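Local atomic coordinates of PT26-6P (PDB entry 2WB7), a protein that is of unknown function but is encoded by a mobile genetic element of a Thermococcus strain and combines immunoglobulin-like domains with a helical domain. Residues A[94-97]-A[98-102]; A[409-412]-A[413-417]; A[418-421]-A[422-425]; A[500-503]-A[504-507]; A[509-512]-A[513-517]. All coordinates share one frame; numbering follows the deposited sequence.

Interaction 1 (A[94-97]-A[98-102]); sequences VIDE and NNRTY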
loop_
_atom_site.group_PDB
_atom_site.type_symbol
_atom_site.label_atom_id
_atom_site.label_comp_id
_atom_site.label_asym_id
_atom_site.label_seq_id
_atom_site.Cartn_x
_atom_site.Cartn_y
_atom_site.Cartn_z
ATOM N N VAL A 94 5.682 23.744 7.458
ATOM C CA VAL A 94 6.706 22.744 7.213
ATOM C C VAL A 94 7.844 23.432 6.491
ATOM O O VAL A 94 7.615 24.284 5.633
ATOM C CB VAL A 94 6.167 21.591 6.346
ATOM C CG1 VAL A 94 7.306 20.820 5.699
ATOM C CG2 VAL A 94 5.287 20.667 7.174
ATOM N N ILE A 95 9.071 23.090 6.848
ATOM C CA ILE A 95 10.210 23.705 6.195
ATOM C C ILE A 95 11.179 22.643 5.696
ATOM O O ILE A 95 11.516 21.706 6.422
ATOM C CB ILE A 95 10.919 24.732 7.131
ATOM C CG1 ILE A 95 12.158 25.315 6.453
ATOM C CG2 ILE A 95 11.285 24.095 8.464
ATOM C CD1 ILE A 95 12.867 26.357 7.277
ATOM N N ASP A 96 11.608 22.770 4.447
ATOM C CA ASP A 96 12.557 21.803 3.897
ATOM C C ASP A 96 13.986 22.275 4.113
ATOM O O ASP A 96 14.220 23.367 4.627
ATOM C CB ASP A 96 12.305 21.539 2.409
ATOM C CG ASP A 96 12.568 22.760 1.546
ATOM O OD1 ASP A 96 12.028 22.794 0.419
ATOM O OD2 ASP A 96 13.292 23.685 1.992
ATOM N N GLU A 97 14.935 21.442 3.707
ATOM C CA GLU A 97 16.342 21.721 3.917
ATOM C C GLU A 97 16.860 22.827 3.004
ATOM O O GLU A 97 18.060 22.986 2.863
ATOM C CB GLU A 97 17.159 20.451 3.694
ATOM C CG GLU A 97 17.265 20.058 2.224
ATOM C CD GLU A 97 17.677 18.602 2.006
ATOM O OE1 GLU A 97 17.191 17.707 2.750
ATOM O OE2 GLU A 97 18.477 18.355 1.070
ATOM N N ASN A 98 15.968 23.577 2.366
ATOM C CA ASN A 98 16.372 24.785 1.643
ATOM C C ASN A 98 15.574 25.985 2.117
ATOM O O ASN A 98 15.383 26.942 1.363
ATOM C CB ASN A 98 16.151 24.649 0.139
ATOM C CG ASN A 98 16.654 23.341 -0.403
ATOM O OD1 ASN A 98 17.844 23.032 -0.302
ATOM N ND2 ASN A 98 15.747 22.549 -0.989
ATOM N N ASN A 99 15.089 25.936 3.352
ATOM C CA ASN A 99 14.281 27.025 3.869
ATOM C C ASN A 99 13.118 27.328 2.952
ATOM O O ASN A 99 12.701 28.476 2.806
ATOM C CB ASN A 99 15.130 28.274 4.040
ATOM C CG ASN A 99 16.207 28.093 5.078
ATOM O OD1 ASN A 99 17.396 28.069 4.753
ATOM N ND2 ASN A 99 15.803 27.948 6.341
ATOM N N ARG A 100 12.609 26.291 2.305
ATOM C CA ARG A 100 11.347 26.439 1.619
ATOM C C ARG A 100 10.244 25.938 2.546
ATOM O O ARG A 100 10.420 24.928 3.248
ATOM C CB ARG A 100 11.345 25.691 0.297
ATOM C CG ARG A 100 10.304 26.217 -0.633
ATOM C CD ARG A 100 10.485 25.638 -2.014
ATOM N NE ARG A 100 9.348 25.954 -2.880
ATOM C CZ ARG A 100 8.766 25.072 -3.691
ATOM N NH1 ARG A 100 9.203 23.814 -3.736
ATOM N NH2 ARG A 100 7.740 25.440 -4.447
ATOM N N THR A 101 9.120 26.651 2.562
ATOM C CA THR A 101 8.073 26.369 3.534
ATOM C C THR A 101 6.772 25.958 2.871
ATOM O O THR A 101 6.391 26.532 1.854
ATOM C CB THR A 101 7.782 27.597 4.413
ATOM O OG1 THR A 101 7.310 28.668 3.593
ATOM C CG2 THR A 101 9.028 28.043 5.145
ATOM N N TYR A 102 6.068 24.999 3.463
ATOM C CA TYR A 102 4.802 24.568 2.888
ATOM C C TYR A 102 3.645 24.551 3.875
ATOM O O TYR A 102 3.816 24.273 5.058
ATOM C CB TYR A 102 4.925 23.169 2.299
ATOM C CG TYR A 102 6.216 22.831 1.601
ATOM C CD1 TYR A 102 7.436 22.915 2.258
ATOM C CD2 TYR A 102 6.206 22.356 0.293
ATOM C CE1 TYR A 102 8.613 22.563 1.622
ATOM C CE2 TYR A 102 7.375 22.001 -0.356
ATOM C CZ TYR A 102 8.577 22.103 0.313
ATOM O OH TYR A 102 9.750 21.749 -0.324
#
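Asp96 turns its carboxylate back into the bend that follows it and takes three donors there. OD2 accepts the backbone N of Asn98 and that of Arg100, each at 2.7 Å, the two arriving from opposite faces of the carboxylate plane; the bond to Asn98, two residues on, makes an Asx turn. OD1 is met on its anti side by the phenol, Tyr102 OH to Asp96 OD1 2.6 Å, with ring and carboxylate planes 78° apart. A chi1 of 66°, which sets CG between the backbone N and the carbonyl carbon, aims the group at all three, and aspartate has just the length for it.

The backbones zip up as an antiparallel hairpin. Val94 and Tyr102 are a hydrogen-bonded pair, Val94 N to Tyr102 O 3.1 Å and Tyr102 N to Val94 O 2.8 Å, while Ile95 faces Thr101 as a non-hydrogen-bonded pair. Nearer the bend, Asp96 N reaches Arg100 O at 2.7 Å, and Asn99, in the left-handed conformation that asparagine tolerates well, gives its backbone N-H to Asp96 O.

Apolar contact is slight: Val94 CG1 lies 4.0 Å from Tyr102 CD1, and the Ile95 side chain runs alongside Asn99.

Beyond the hairpin, strand 163-178 sets Phe163 against Val94, and its Glu164 bonds through the backbone to Ile95, while Pro131 touches Tyr102. The hairpin is thus part of the antiparallel sheet of the immunoglobulin-like domain.

Interaction 2 (A[409-412]-A[413-417]); sequences EKIN and ATTKA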
loop_
_atom_site.group_PDB
_atom_site.type_symbol
_atom_site.label_atom_id
_atom_site.label_comp_id
_atom_site.label_asym_id
_atom_site.label_seq_id
_atom_site.Cartn_x
_atom_site.Cartn_y
_atom_site.Cartn_z
ATOM N N GLU A 409 -0.737 -51.642 -18.185
ATOM C CA GLU A 409 -0.096 -51.454 -19.456
ATOM C C GLU A 409 -0.507 -50.104 -20.042
ATOM O O GLU A 409 0.268 -49.457 -20.749
ATOM C CB GLU A 409 -0.478 -52.590 -20.396
ATOM C CG GLU A 409 0.123 -52.464 -21.775
ATOM C CD GLU A 409 -0.581 -53.337 -22.811
ATOM O OE1 GLU A 409 0.080 -53.707 -23.811
ATOM O OE2 GLU A 409 -1.790 -53.651 -22.635
ATOM N N LYS A 410 -1.729 -49.677 -19.750
ATOM C CA LYS A 410 -2.204 -48.396 -20.261
ATOM C C LYS A 410 -1.683 -47.260 -19.383
ATOM O O LYS A 410 -1.386 -46.154 -19.853
ATOM C CB LYS A 410 -3.732 -48.362 -20.304
ATOM C CG LYS A 410 -4.358 -49.027 -21.511
ATOM C CD LYS A 410 -5.776 -48.505 -21.691
ATOM C CE LYS A 410 -6.509 -49.193 -22.840
ATOM N NZ LYS A 410 -6.902 -50.566 -22.463
ATOM N N ILE A 411 -1.604 -47.539 -18.092
ATOM C CA ILE A 411 -0.998 -46.594 -17.193
ATOM C C ILE A 411 0.397 -46.322 -17.726
ATOM O O ILE A 411 0.831 -45.176 -17.780
ATOM C CB ILE A 411 -0.951 -47.135 -15.769
ATOM C CG1 ILE A 411 -2.343 -47.009 -15.141
ATOM C CG2 ILE A 411 0.059 -46.373 -14.961
ATOM C CD1 ILE A 411 -2.570 -47.873 -13.952
ATOM N N ASN A 412 1.079 -47.381 -18.148
ATOM C CA ASN A 412 2.417 -47.267 -18.707
ATOM C C ASN A 412 2.458 -46.468 -19.998
ATOM O O ASN A 412 3.281 -45.581 -20.161
ATOM C CB ASN A 412 3.007 -48.650 -18.933
ATOM C CG ASN A 412 3.559 -49.263 -17.660
ATOM O OD1 ASN A 412 3.747 -48.580 -16.655
ATOM N ND2 ASN A 412 3.828 -50.557 -17.698
ATOM N N ALA A 413 1.560 -46.772 -20.920
ATOM C CA ALA A 413 1.524 -46.068 -22.195
ATOM C C ALA A 413 1.412 -44.567 -21.973
ATOM O O ALA A 413 2.163 -43.784 -22.555
ATOM C CB ALA A 413 0.371 -46.566 -23.029
ATOM N N THR A 414 0.467 -44.183 -21.117
ATOM C CA THR A 414 0.140 -42.783 -20.848
ATOM C C THR A 414 1.291 -42.023 -20.190
ATOM O O THR A 414 1.655 -40.920 -20.614
ATOM C CB THR A 414 -1.089 -42.722 -19.931
ATOM O OG1 THR A 414 -2.138 -43.478 -20.539
ATOM C CG2 THR A 414 -1.564 -41.279 -19.679
ATOM N N THR A 415 1.830 -42.619 -19.132
ATOM C CA THR A 415 2.984 -42.092 -18.436
ATOM C C THR A 415 4.056 -41.726 -19.442
ATOM O O THR A 415 4.564 -40.608 -19.452
ATOM C CB THR A 415 3.591 -43.162 -17.517
ATOM O OG1 THR A 415 2.583 -43.690 -16.648
ATOM C CG2 THR A 415 4.705 -42.572 -16.688
ATOM N N LYS A 416 4.401 -42.693 -20.279
ATOM C CA LYS A 416 5.407 -42.509 -21.296
ATOM C C LYS A 416 5.039 -41.367 -22.234
ATOM O O LYS A 416 5.875 -40.556 -22.600
ATOM C CB LYS A 416 5.575 -43.804 -22.082
ATOM C CG LYS A 416 6.618 -43.707 -23.173
ATOM C CD LYS A 416 6.603 -44.948 -24.080
ATOM C CE LYS A 416 7.748 -44.907 -25.093
ATOM N NZ LYS A 416 7.821 -43.585 -25.821
ATOM N N ALA A 417 3.778 -41.302 -22.617
ATOM C CA ALA A 417 3.310 -40.234 -23.500
ATOM C C ALA A 417 3.527 -38.866 -22.853
ATOM O O ALA A 417 4.061 -37.934 -23.469
ATOM C CB ALA A 417 1.850 -40.437 -23.821
#
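Thr415 and Thr414 each bend their hydroxyl back onto the carbonyl one turn earlier, next to their own backbone N-H. Thr415 OG1 donates to Ile411 O at 2.6 Å, from above the carbonyl plane, while Thr415 N reaches the same oxygen at 3.1 Å from the opposite face. The neighbouring pair repeats the pattern on Lys410 O, which receives Thr414 OG1 at 2.9 Å and Thr414 N at 3.0 Å, again from opposite faces. Both threonines have chi1 at -54°, which lays OG1 beside the backbone N, where it faces the carbonyl four residues back; the methyl CG2 is then anti to that N. A hydroxyl on CB suits such places, being short enough to return to the helix's own carbonyl.

Regular helical bonds flank these, Ala413 N to Glu409 O and Lys416 N to Asn412 O. Packing within the turn is light: Ile411 CG2 slants across to within 4.1 Å of Thr415 OG1, and Ala413 CB sits 3.7 Å from Lys410 O. The amino group of Lys410 finds its own partner, a salt bridge to Asp407.

Farther out, Ile411 is buried by Leu402 and Tyr403 of helix 393-404 and by Ala466, which also touches Thr415; Leu399 meets Thr414. Threonine hydroxyls sharing the i-4 carbonyl with their own N-H are a familiar feature of alpha helices, seen here near the start of helix 408-438.

Interaction 3 (A[418-421]-A[422-425]); sequences MINS and LQEK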
loop_
_atom_site.group_PDB
_atom_site.type_symbol
_atom_site.label_atom_id
_atom_site.label_comp_id
_atom_site.label_asym_id
_atom_site.label_seq_id
_atom_site.Cartn_x
_atom_site.Cartn_y
_atom_site.Cartn_z
HETATM N N MSE A 418 3.098 -38.762 -21.600
HETATM C CA MSE A 418 3.214 -37.532 -20.829
HETATM C C MSE A 418 4.652 -37.122 -20.665
HETATM O O MSE A 418 4.969 -35.936 -20.728
HETATM C CB MSE A 418 2.595 -37.712 -19.447
HETATM C CG MSE A 418 1.112 -37.452 -19.410
HETATM SE SE MSE A 418 0.343 -38.161 -17.785
HETATM C CE MSE A 418 -1.418 -37.368 -17.936
ATOM N N ILE A 419 5.511 -38.109 -20.429
ATOM C CA ILE A 419 6.923 -37.854 -20.238
ATOM C C ILE A 419 7.570 -37.271 -21.484
ATOM O O ILE A 419 8.452 -36.423 -21.395
ATOM C CB ILE A 419 7.660 -39.108 -19.814
ATOM C CG1 ILE A 419 7.337 -39.414 -18.356
ATOM C CG2 ILE A 419 9.151 -38.906 -19.972
ATOM C CD1 ILE A 419 7.591 -40.842 -17.952
ATOM N N ASN A 420 7.127 -37.712 -22.650
ATOM C CA ASN A 420 7.610 -37.118 -23.891
ATOM C C ASN A 420 7.274 -35.648 -23.972
ATOM O O ASN A 420 8.078 -34.832 -24.409
ATOM C CB ASN A 420 7.037 -37.851 -25.099
ATOM C CG ASN A 420 7.833 -39.093 -25.443
ATOM O OD1 ASN A 420 8.978 -39.251 -25.003
ATOM N ND2 ASN A 420 7.237 -39.989 -26.238
ATOM N N SER A 421 6.072 -35.310 -23.544
ATOM C CA SER A 421 5.641 -33.932 -23.564
ATOM C C SER A 421 6.467 -33.071 -22.615
ATOM O O SER A 421 6.834 -31.957 -22.956
ATOM C CB SER A 421 4.167 -33.858 -23.217
ATOM O OG SER A 421 3.384 -34.280 -24.314
ATOM N N LEU A 422 6.779 -33.598 -21.436
ATOM C CA LEU A 422 7.607 -32.868 -20.480
ATOM C C LEU A 422 9.042 -32.715 -20.977
ATOM O O LEU A 422 9.667 -31.658 -20.815
ATOM C CB LEU A 422 7.586 -33.542 -19.114
ATOM C CG LEU A 422 6.211 -33.466 -18.443
ATOM C CD1 LEU A 422 6.154 -34.322 -17.202
ATOM C CD2 LEU A 422 5.826 -32.032 -18.135
ATOM N N GLN A 423 9.570 -33.774 -21.579
ATOM C CA GLN A 423 10.875 -33.695 -22.200
ATOM C C GLN A 423 10.885 -32.535 -23.185
ATOM O O GLN A 423 11.871 -31.797 -23.299
ATOM C CB GLN A 423 11.203 -35.004 -22.902
ATOM C CG GLN A 423 12.077 -35.935 -22.071
ATOM C CD GLN A 423 11.901 -37.412 -22.435
ATOM O OE1 GLN A 423 11.108 -37.767 -23.323
ATOM N NE2 GLN A 423 12.637 -38.280 -21.739
ATOM N N GLU A 424 9.775 -32.359 -23.889
ATOM C CA GLU A 424 9.691 -31.272 -24.842
ATOM C C GLU A 424 9.702 -29.924 -24.140
ATOM O O GLU A 424 10.439 -29.032 -24.530
ATOM C CB GLU A 424 8.456 -31.412 -25.728
ATOM C CG GLU A 424 8.115 -30.151 -26.504
ATOM C CD GLU A 424 9.225 -29.693 -27.462
ATOM O OE1 GLU A 424 8.973 -28.749 -28.242
ATOM O OE2 GLU A 424 10.348 -30.259 -27.434
ATOM N N LYS A 425 8.896 -29.769 -23.100
ATOM C CA LYS A 425 8.913 -28.538 -22.304
ATOM C C LYS A 425 10.307 -28.252 -21.740
ATOM O O LYS A 425 10.712 -27.103 -21.619
ATOM C CB LYS A 425 7.863 -28.601 -21.183
ATOM C CG LYS A 425 6.440 -28.335 -21.686
ATOM C CD LYS A 425 5.383 -28.896 -20.765
ATOM C CE LYS A 425 5.017 -27.935 -19.639
ATOM N NZ LYS A 425 3.948 -27.001 -20.057
#
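Ile419 and Gln423, one turn apart on the helix, slant across each other so that the branch methyl Ile419 CG2 lies 4.0 Å from the amide carbon Gln423 CD. Ile419 holds CG2 anti to its backbone N, which turns that methyl to the side along which the glutamine chain runs. Asn420 approaches the same glutamine, and their amide planes stand 31° apart.

Leu422 goes another way. Its CG rides over the carbonyl of the previous turn, 3.6 Å from Met418 O, while Met418, present as selenomethionine, directs its tip away. Glu424 stays near the backbone only through its first carbon, CB to Ser421 O 3.3 Å, before chi2 of 61° bends the chain outward. Four ordinary i to i+4 bonds run beneath, among them Gln423 N to Ile419 O at 2.9 Å.

Residue type follows the two sides of the helix. Ile419 and Leu422 bury their branched carbons against Ile459, and Met418 reaches Leu462 and Leu399, whereas Asn420, Gln423 and Glu424 line the exposed side with polar ends. Buried Lys425 is the exception, and its ammonium is gripped by Glu485, Asp489 and the carbonyls of Thr387 and Tyr388, a cluster likely to keep it charged.

Interaction 4 (A[500-503]-A[504-507]); sequences NGDL and EQAK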
loop_
_atom_site.group_PDB
_atom_site.type_symbol
_atom_site.label_atom_id
_atom_site.label_comp_id
_atom_site.label_asym_id
_atom_site.label_seq_id
_atom_site.Cartn_x
_atom_site.Cartn_y
_atom_site.Cartn_z
ATOM N N ASN A 500 12.885 -9.990 -20.804
ATOM C CA ASN A 500 12.307 -8.921 -21.624
ATOM C C ASN A 500 11.894 -7.659 -20.905
ATOM O O ASN A 500 11.046 -6.921 -21.401
ATOM C CB ASN A 500 11.125 -9.419 -22.433
ATOM C CG ASN A 500 11.511 -10.515 -23.370
ATOM O OD1 ASN A 500 11.859 -11.608 -22.929
ATOM N ND2 ASN A 500 11.479 -10.231 -24.678
ATOM N N GLY A 501 12.491 -7.403 -19.750
ATOM C CA GLY A 501 12.312 -6.113 -19.110
ATOM C C GLY A 501 11.194 -6.016 -18.093
ATOM O O GLY A 501 10.728 -4.921 -17.786
ATOM N N ASP A 502 10.762 -7.144 -17.549
ATOM C CA ASP A 502 9.820 -7.101 -16.452
ATOM C C ASP A 502 10.276 -8.001 -15.337
ATOM O O ASP A 502 9.685 -9.044 -15.087
ATOM C CB ASP A 502 8.434 -7.515 -16.917
ATOM C CG ASP A 502 7.368 -7.208 -15.893
ATOM O OD1 ASP A 502 7.741 -6.815 -14.768
ATOM O OD2 ASP A 502 6.162 -7.368 -16.212
ATOM N N LEU A 503 11.327 -7.590 -14.651
ATOM C CA LEU A 503 11.888 -8.399 -13.589
ATOM C C LEU A 503 10.989 -8.426 -12.351
ATOM O O LEU A 503 11.021 -9.382 -11.566
ATOM C CB LEU A 503 13.280 -7.885 -13.248
ATOM C CG LEU A 503 14.002 -8.581 -12.104
ATOM C CD1 LEU A 503 14.002 -10.140 -12.234
ATOM C CD2 LEU A 503 15.427 -7.996 -12.001
ATOM N N GLU A 504 10.181 -7.385 -12.171
ATOM C CA GLU A 504 9.285 -7.346 -11.020
ATOM C C GLU A 504 8.288 -8.476 -11.113
ATOM O O GLU A 504 8.187 -9.293 -10.202
ATOM C CB GLU A 504 8.543 -6.023 -10.930
ATOM C CG GLU A 504 9.449 -4.788 -10.895
ATOM C CD GLU A 504 9.691 -4.155 -12.289
ATOM O OE1 GLU A 504 9.409 -4.819 -13.326
ATOM O OE2 GLU A 504 10.176 -2.990 -12.340
ATOM N N GLN A 505 7.535 -8.523 -12.212
ATOM C CA GLN A 505 6.548 -9.590 -12.374
ATOM C C GLN A 505 7.209 -10.978 -12.425
ATOM O O GLN A 505 6.623 -11.975 -11.994
ATOM C CB GLN A 505 5.632 -9.347 -13.576
ATOM C CG GLN A 505 4.397 -10.243 -13.552
ATOM C CD GLN A 505 3.305 -9.790 -14.497
ATOM O OE1 GLN A 505 2.667 -8.744 -14.296
ATOM N NE2 GLN A 505 3.062 -10.591 -15.532
ATOM N N ALA A 506 8.444 -11.015 -12.923
ATOM C CA ALA A 506 9.258 -12.222 -12.932
ATOM C C ALA A 506 9.458 -12.760 -11.523
ATOM O O ALA A 506 9.466 -13.970 -11.302
ATOM C CB ALA A 506 10.583 -11.935 -13.566
ATOM N N LYS A 507 9.638 -11.865 -10.563
ATOM C CA LYS A 507 9.916 -12.300 -9.202
ATOM C C LYS A 507 8.676 -12.885 -8.548
ATOM O O LYS A 507 8.749 -13.761 -7.687
ATOM C CB LYS A 507 10.480 -11.149 -8.375
ATOM C CG LYS A 507 11.862 -10.699 -8.811
ATOM C CD LYS A 507 12.314 -9.484 -7.995
ATOM C CE LYS A 507 13.818 -9.530 -7.721
ATOM N NZ LYS A 507 14.254 -8.354 -6.910
#
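Asp502 caps the helix through Gln505, and its side chain can be followed outward. From CB, a chi1 of -168° carries CG anti to the backbone N, toward the first helical turn, where CG rests 3.6 Å from Gln505 CB. OD1 then accepts the backbone N of Gln505 at 3.1 Å, an N-cap bond that is fairly straight at 164° although the donor stands well above the carboxylate plane. OD2, the other branch, lies 3.3 Å from Gln505 CB and is hydrogen-bonded to His354 NE2. Aspartate suits the N-cap because its short arm brings an acceptor to an N-H that has no helical carbonyl before it. With an alanine here the carboxylate is gone, which would probably leave the N-H of Gln505 and the ring of His354 without their acceptor and let the first turn fray.

The Glu504 side chain crosses that of Asp502 at about a right angle; the crowding of negative charge is probably eased by the helix start and by a long, weak ion pair of Glu504 with Arg149. Leu503 CD1 spreads over the turn, 4.1 Å from both Ala506 CB and Lys507 CG.

Around this corner, strand 350-364 lends Leu351 and His354 on the Asp502 side, Tyr447 of helix 442-465 packs on Leu503, Ala506 and Lys507, and helix 471-499 presses Lys497 and Ala498 on Ala506.

Interaction 5 (A[509-512]-A[513-517]); sequences DAEK and AKEYS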
loop_
_atom_site.group_PDB
_atom_site.type_symbol
_atom_site.label_atom_id
_atom_site.label_comp_id
_atom_site.label_asym_id
_atom_site.label_seq_id
_atom_site.Cartn_x
_atom_site.Cartn_y
_atom_site.Cartn_z
ATOM N N ASP A 509 6.274 -14.599 -10.330
ATOM C CA ASP A 509 6.238 -15.929 -10.910
ATOM C C ASP A 509 7.227 -16.856 -10.187
ATOM O O ASP A 509 6.852 -17.952 -9.778
ATOM C CB ASP A 509 6.499 -15.863 -12.414
ATOM C CG ASP A 509 5.350 -15.226 -13.172
ATOM O OD1 ASP A 509 4.203 -15.362 -12.694
ATOM O OD2 ASP A 509 5.584 -14.601 -14.237
ATOM N N ALA A 510 8.466 -16.400 -9.999
ATOM C CA ALA A 510 9.498 -17.239 -9.392
ATOM C C ALA A 510 9.131 -17.638 -7.983
ATOM O O ALA A 510 9.403 -18.758 -7.566
ATOM C CB ALA A 510 10.850 -16.556 -9.413
ATOM N N GLU A 511 8.489 -16.733 -7.257
ATOM C CA GLU A 511 8.010 -17.036 -5.905
ATOM C C GLU A 511 6.896 -18.081 -5.896
ATOM O O GLU A 511 6.858 -18.971 -5.028
ATOM C CB GLU A 511 7.518 -15.772 -5.229
ATOM C CG GLU A 511 6.564 -16.026 -4.069
ATOM C CD GLU A 511 7.254 -16.680 -2.879
ATOM O OE1 GLU A 511 8.485 -16.478 -2.720
ATOM O OE2 GLU A 511 6.566 -17.403 -2.118
ATOM N N LYS A 512 5.970 -17.957 -6.846
ATOM C CA LYS A 512 4.913 -18.958 -6.999
ATOM C C LYS A 512 5.529 -20.307 -7.292
ATOM O O LYS A 512 5.083 -21.325 -6.769
ATOM C CB LYS A 512 3.964 -18.597 -8.138
ATOM C CG LYS A 512 3.163 -17.342 -7.890
ATOM C CD LYS A 512 2.544 -17.375 -6.500
ATOM C CE LYS A 512 1.218 -18.121 -6.491
ATOM N NZ LYS A 512 0.640 -18.169 -5.106
ATOM N N ALA A 513 6.555 -20.308 -8.143
ATOM C CA ALA A 513 7.303 -21.527 -8.453
ATOM C C ALA A 513 7.748 -22.188 -7.160
ATOM O O ALA A 513 7.390 -23.326 -6.874
ATOM C CB ALA A 513 8.500 -21.217 -9.331
ATOM N N LYS A 514 8.524 -21.460 -6.368
ATOM C CA LYS A 514 9.047 -22.025 -5.133
ATOM C C LYS A 514 7.912 -22.628 -4.303
ATOM O O LYS A 514 8.087 -23.647 -3.631
ATOM C CB LYS A 514 9.794 -20.961 -4.338
ATOM C CG LYS A 514 10.434 -21.481 -3.073
ATOM C CD LYS A 514 11.569 -22.479 -3.397
ATOM C CE LYS A 514 11.806 -23.464 -2.221
ATOM N NZ LYS A 514 12.003 -22.782 -0.876
ATOM N N GLU A 515 6.746 -21.998 -4.352
ATOM C CA GLU A 515 5.633 -22.425 -3.504
ATOM C C GLU A 515 5.062 -23.758 -3.950
ATOM O O GLU A 515 4.957 -24.684 -3.157
ATOM C CB GLU A 515 4.534 -21.373 -3.488
ATOM C CG GLU A 515 4.867 -20.155 -2.649
ATOM C CD GLU A 515 3.808 -19.063 -2.785
ATOM O OE1 GLU A 515 2.719 -19.363 -3.338
ATOM O OE2 GLU A 515 4.068 -17.909 -2.354
ATOM N N TYR A 516 4.698 -23.851 -5.227
ATOM C CA TYR A 516 4.155 -25.076 -5.788
ATOM C C TYR A 516 5.174 -26.219 -5.765
ATOM O O TYR A 516 4.829 -27.384 -5.580
ATOM C CB TYR A 516 3.660 -24.813 -7.215
ATOM C CG TYR A 516 2.349 -24.069 -7.259
ATOM C CD1 TYR A 516 1.213 -24.638 -7.834
ATOM C CD2 TYR A 516 2.243 -22.801 -6.692
ATOM C CE1 TYR A 516 0.002 -23.944 -7.860
ATOM C CE2 TYR A 516 1.052 -22.106 -6.713
ATOM C CZ TYR A 516 -0.066 -22.681 -7.289
ATOM O OH TYR A 516 -1.240 -21.980 -7.284
ATOM N N SER A 517 6.436 -25.894 -5.960
ATOM C CA SER A 517 7.447 -26.902 -5.834
ATOM C C SER A 517 7.436 -27.478 -4.421
ATOM O O SER A 517 7.468 -28.694 -4.247
ATOM C CB SER A 517 8.812 -26.335 -6.190
ATOM O OG SER A 517 9.813 -27.303 -5.959
#
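Lys512 reaches Glu515 by coiling: chi2 of -48° and chi3 of -85° fold its chain along the helix, while Glu515 runs out extended beyond CG. The ammonium thus meets the carboxylate on its syn side, Lys512 NZ to Glu515 OE1 3.0 Å, in a salt bridge. Glu511, bent at chi2 of 68°, swings its own carboxylate up to that of Glu515, the two planes steeply turned against each other; one of the two acids may hold a proton, and the nearby lysine would probably ease what negative charge remains. Replacing Glu515 by an alanine would probably leave Lys512 with one anionic partner fewer and its coiled chain freer to turn.

Lysine suits this buried place because its methylenes can pack while its tip stays paired. Lys512 CE lies 4.0 Å from Tyr516 CE2, and Lys512 O, which accepts Tyr516 N at 3.0 Å, also sits at the edge of the tyrosine ring. The small Ala513 packs against Tyr491 of helix 471-499.

Tyr490 meets the Tyr516 ring edge to face. An i to i+3 lysine-glutamate bridge is a common helix motif, here on helix 503-523, while Asp12, gripping the same lysine and Tyr516 OH, ties the N-terminal part to this helix.

Overall arrangement
Interaction 1 stands apart from the rest, in an immunoglobulin-like domain of this elongated chain, with its centre 74 Å from that of interaction 2. The other four lie in the helical domain and fall into two pairs. Interactions 2 and 3 follow each other along helix 408-438, centres 13 Å apart; interactions 4 and 5 do the same on helix 503-523, at 14 Å. Between the pairs, interactions 3 and 5 come nearest, about 13 Å between nearest atoms, and helices 442-465 and 471-499 each meet residues of interactions 3, 4 and 5. With the function unknown, none of the five can be tied to an active site.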